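Local coordinates for protein KLLA0E08119p (Kluyveromyces lactis, PDB 3VA7) that probably carboxylates urea at the expense of ATP and bicarbonate, using a carrier domain's covalently attached biotin to ferry the carboxyl group between two active sites, at residues A[1183-1196]-A[1206-1218]. Numbering follows the deposited sequence.
Sequences AAVGDHVEAGDGVI and VVGATKSGKVYKI
In the biotin carrier domain, residues 1183-1196 and 1206-1218 bring its two antiparallel sheets together around Val-1189, Val-1195, Ala-1209, Val-1215 and Ile-1218. The first sheet pairs Val-1189 with Gly-1213: Val-1189 N donates to Gly-1213 O at 2.7 Å and Gly-1213 N to Val-1189 O. Nearby, Gly-1186 donates to Val-1215 O while Val-1215 N reaches Asp-1187 O. Gly-1186, third in a type II turn, has the positive phi that suits glycine, and Asp-1187 steadies the turn by accepting the amide of Ala-1184 on OD2 at 2.8 Å, from above the carboxylate plane.

In the second sheet, Val-1195 N and, more weakly, Ile-1196 N share Val-1207 O, a classic beta bulge; Val-1207 N answers Ile-1196 O at 2.8 Å. Strands 1194-1200 and 1203-1208 form the biotin-bearing hairpin of the flattened barrel of biotinyl domains, and its far turn carries Lys-1202 of the Ala-Met-Lys motif, to which biotin is attached. Gly-1208 faces Gly-1194 as a non-hydrogen-bonded pair, glycine on both strands letting the backbones run close.

Alanine and beta-branched valine and isoleucine fill the interior between the sheets: beta branches favour extended strands, and an alanine methyl fits the close spacing. The side chains of Val-1189 and Val-1215 cross at about a right angle, with Val-1189 CG1 4.0 Å from Val-1215 CG2, while Val-1189 CG2 meets Ala-1209 CB at 3.8 Å. Val-1195 divides its branches: CG1, anti to the backbone N (chi1 -174°), approaches Ile-1218 CG1 as the two side chains pass in opposite directions, leaving CG2 for Ala-1209 CB at 4.1 Å.

On the exposed side, His-1188 NE2 donates to Glu-1190 OE2 at 3.1 Å, close to the ring plane but above the carboxylate plane, and the bent glutamate lays OE1 against Ser-1212 CB at 3.5 Å.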
# COMPACT_ATOMS: atom_id res chain seq x y z
N ALA A 1183 -30.07 0.18 -10.36
CA ALA A 1183 -31.32 -0.52 -10.36
C ALA A 1183 -32.27 0.05 -11.42
O ALA A 1183 -32.09 1.20 -11.89
CB ALA A 1183 -31.92 -0.44 -9.03
N ALA A 1184 -33.26 -0.76 -11.82
CA ALA A 1184 -34.31 -0.28 -12.77
C ALA A 1184 -35.53 0.19 -11.98
O ALA A 1184 -35.75 -0.27 -10.85
CB ALA A 1184 -34.68 -1.38 -13.77
N VAL A 1185 -36.33 1.11 -12.51
CA VAL A 1185 -37.55 1.47 -11.75
C VAL A 1185 -38.42 0.22 -11.52
O VAL A 1185 -38.59 -0.63 -12.42
CB VAL A 1185 -38.36 2.77 -12.27
CG1 VAL A 1185 -37.53 3.59 -13.23
CG2 VAL A 1185 -39.76 2.45 -12.85
N GLY A 1186 -38.90 0.09 -10.28
CA GLY A 1186 -39.70 -1.06 -9.86
C GLY A 1186 -38.91 -2.23 -9.30
O GLY A 1186 -39.47 -3.30 -9.05
N ASP A 1187 -37.61 -2.06 -9.11
CA ASP A 1187 -36.80 -3.13 -8.57
C ASP A 1187 -36.97 -3.11 -7.09
O ASP A 1187 -37.17 -2.04 -6.50
CB ASP A 1187 -35.33 -2.93 -8.89
CG ASP A 1187 -34.95 -3.43 -10.26
OD1 ASP A 1187 -35.83 -3.95 -10.99
OD2 ASP A 1187 -33.75 -3.28 -10.60
N HIS A 1188 -36.89 -4.28 -6.46
CA HIS A 1188 -36.82 -4.30 -5.00
C HIS A 1188 -35.37 -4.06 -4.62
O HIS A 1188 -34.47 -4.67 -5.20
CB HIS A 1188 -37.30 -5.62 -4.43
CG HIS A 1188 -36.94 -5.82 -2.99
ND1 HIS A 1188 -37.58 -5.17 -1.96
CD2 HIS A 1188 -35.98 -6.61 -2.41
CE1 HIS A 1188 -37.05 -5.54 -0.80
NE2 HIS A 1188 -36.08 -6.41 -1.05
N VAL A 1189 -35.16 -3.19 -3.66
CA VAL A 1189 -33.82 -2.99 -3.11
C VAL A 1189 -33.81 -3.22 -1.62
O VAL A 1189 -34.80 -2.97 -0.95
CB VAL A 1189 -33.26 -1.59 -3.46
CG1 VAL A 1189 -32.90 -1.55 -4.93
CG2 VAL A 1189 -34.26 -0.49 -3.12
N GLU A 1190 -32.71 -3.76 -1.11
CA GLU A 1190 -32.51 -3.86 0.33
C GLU A 1190 -31.90 -2.56 0.86
O GLU A 1190 -31.59 -1.64 0.09
CB GLU A 1190 -31.62 -5.06 0.69
CG GLU A 1190 -32.40 -6.37 0.98
CD GLU A 1190 -33.54 -6.15 2.00
OE1 GLU A 1190 -33.31 -5.49 3.06
OE2 GLU A 1190 -34.66 -6.63 1.73
N ALA A 1191 -31.75 -2.48 2.19
CA ALA A 1191 -30.91 -1.44 2.80
C ALA A 1191 -29.46 -1.67 2.32
O ALA A 1191 -28.92 -2.77 2.46
CB ALA A 1191 -31.00 -1.49 4.31
N GLY A 1192 -28.86 -0.65 1.71
CA GLY A 1192 -27.46 -0.73 1.33
C GLY A 1192 -27.29 -0.83 -0.16
O GLY A 1192 -26.46 -0.12 -0.73
N ASP A 1193 -28.09 -1.68 -0.79
CA ASP A 1193 -28.13 -1.84 -2.24
C ASP A 1193 -28.04 -0.54 -3.04
O ASP A 1193 -28.69 0.48 -2.72
CB ASP A 1193 -29.40 -2.58 -2.63
CG ASP A 1193 -29.32 -4.10 -2.40
OD1 ASP A 1193 -28.38 -4.63 -1.72
OD2 ASP A 1193 -30.23 -4.77 -2.92
N GLY A 1194 -27.24 -0.59 -4.11
CA GLY A 1194 -26.99 0.60 -4.89
C GLY A 1194 -28.17 0.96 -5.75
O GLY A 1194 -28.87 0.08 -6.18
N VAL A 1195 -28.38 2.25 -6.03
CA VAL A 1195 -29.49 2.69 -6.90
C VAL A 1195 -29.01 3.41 -8.12
O VAL A 1195 -29.41 3.06 -9.23
CB VAL A 1195 -30.46 3.65 -6.21
CG1 VAL A 1195 -31.67 3.95 -7.15
CG2 VAL A 1195 -30.89 3.11 -4.83
N ILE A 1196 -28.18 4.45 -7.90
CA ILE A 1196 -27.50 5.14 -9.00
C ILE A 1196 -25.99 5.42 -8.78
O ILE A 1196 -25.49 5.39 -7.66
CB ILE A 1196 -28.22 6.44 -9.42
CG1 ILE A 1196 -27.87 7.57 -8.45
CG2 ILE A 1196 -29.71 6.22 -9.54
CD1 ILE A 1196 -27.47 8.83 -9.15
N VAL A 1206 -21.51 5.47 -5.70
CA VAL A 1206 -22.77 4.80 -5.61
C VAL A 1206 -23.62 5.57 -4.59
O VAL A 1206 -23.23 5.70 -3.42
CB VAL A 1206 -22.58 3.33 -5.16
CG1 VAL A 1206 -23.88 2.74 -4.68
CG2 VAL A 1206 -22.03 2.51 -6.31
N VAL A 1207 -24.77 6.08 -5.01
CA VAL A 1207 -25.77 6.52 -4.02
C VAL A 1207 -26.74 5.35 -3.80
O VAL A 1207 -27.29 4.83 -4.74
CB VAL A 1207 -26.46 7.90 -4.39
CG1 VAL A 1207 -26.92 7.91 -5.81
CG2 VAL A 1207 -27.62 8.22 -3.44
N GLY A 1208 -26.90 4.93 -2.56
CA GLY A 1208 -27.68 3.74 -2.27
C GLY A 1208 -28.89 3.90 -1.36
O GLY A 1208 -29.00 4.84 -0.59
N ALA A 1209 -29.79 2.92 -1.46
CA ALA A 1209 -30.97 2.80 -0.64
C ALA A 1209 -30.68 2.73 0.87
O ALA A 1209 -29.88 1.86 1.34
CB ALA A 1209 -31.76 1.58 -1.08
N THR A 1210 -31.37 3.63 1.60
CA THR A 1210 -31.35 3.71 3.09
C THR A 1210 -32.00 2.50 3.71
O THR A 1210 -31.33 1.75 4.44
CB THR A 1210 -32.11 4.94 3.59
OG1 THR A 1210 -31.49 6.13 3.08
CG2 THR A 1210 -32.18 4.97 5.16
N LYS A 1211 -33.30 2.34 3.44
CA LYS A 1211 -34.08 1.14 3.83
C LYS A 1211 -34.64 0.43 2.58
O LYS A 1211 -34.78 1.06 1.52
CB LYS A 1211 -35.22 1.50 4.81
CG LYS A 1211 -35.74 0.31 5.67
CD LYS A 1211 -37.10 -0.26 5.16
CE LYS A 1211 -37.52 -1.50 5.94
NZ LYS A 1211 -37.62 -1.22 7.41
N SER A 1212 -34.95 -0.87 2.74
CA SER A 1212 -35.58 -1.71 1.68
C SER A 1212 -36.89 -1.15 1.08
O SER A 1212 -37.53 -0.32 1.70
CB SER A 1212 -35.72 -3.18 2.16
OG SER A 1212 -36.28 -3.29 3.46
N GLY A 1213 -37.26 -1.61 -0.13
CA GLY A 1213 -38.38 -1.03 -0.91
C GLY A 1213 -38.29 -1.25 -2.43
O GLY A 1213 -37.49 -2.05 -2.89
N LYS A 1214 -39.13 -0.55 -3.19
CA LYS A 1214 -39.18 -0.65 -4.65
C LYS A 1214 -38.78 0.67 -5.22
O LYS A 1214 -39.30 1.71 -4.78
CB LYS A 1214 -40.62 -0.87 -5.16
CG LYS A 1214 -41.06 -2.28 -5.56
CD LYS A 1214 -42.47 -2.24 -6.22
CE LYS A 1214 -43.30 -3.49 -5.89
NZ LYS A 1214 -44.75 -3.19 -6.08
N VAL A 1215 -37.94 0.64 -6.25
CA VAL A 1215 -37.52 1.88 -6.90
C VAL A 1215 -38.67 2.51 -7.64
O VAL A 1215 -39.12 2.00 -8.67
CB VAL A 1215 -36.34 1.66 -7.88
CG1 VAL A 1215 -35.80 3.01 -8.40
CG2 VAL A 1215 -35.25 0.82 -7.20
N TYR A 1216 -39.15 3.63 -7.12
CA TYR A 1216 -40.29 4.31 -7.76
C TYR A 1216 -39.89 5.21 -8.91
O TYR A 1216 -40.48 5.14 -9.98
CB TYR A 1216 -41.18 5.06 -6.73
CG TYR A 1216 -42.41 5.75 -7.36
CD1 TYR A 1216 -43.27 5.06 -8.26
CD2 TYR A 1216 -42.71 7.09 -7.08
CE1 TYR A 1216 -44.38 5.71 -8.85
CE2 TYR A 1216 -43.81 7.73 -7.65
CZ TYR A 1216 -44.63 7.05 -8.52
OH TYR A 1216 -45.70 7.72 -9.07
N LYS A 1217 -38.90 6.07 -8.66
CA LYS A 1217 -38.36 6.95 -9.70
C LYS A 1217 -36.85 7.18 -9.54
O LYS A 1217 -36.32 7.24 -8.42
CB LYS A 1217 -39.10 8.29 -9.72
CG LYS A 1217 -38.83 9.16 -10.97
CD LYS A 1217 -39.25 10.61 -10.72
CE LYS A 1217 -39.67 11.29 -12.00
NZ LYS A 1217 -40.10 12.68 -11.67
N ILE A 1218 -36.19 7.31 -10.70
CA ILE A 1218 -34.79 7.67 -10.82
C ILE A 1218 -34.70 8.97 -11.60
O ILE A 1218 -35.04 9.01 -12.80
CB ILE A 1218 -34.02 6.54 -11.52
CG1 ILE A 1218 -33.66 5.45 -10.52
CG2 ILE A 1218 -32.72 7.06 -12.12
CD1 ILE A 1218 -33.27 4.18 -11.19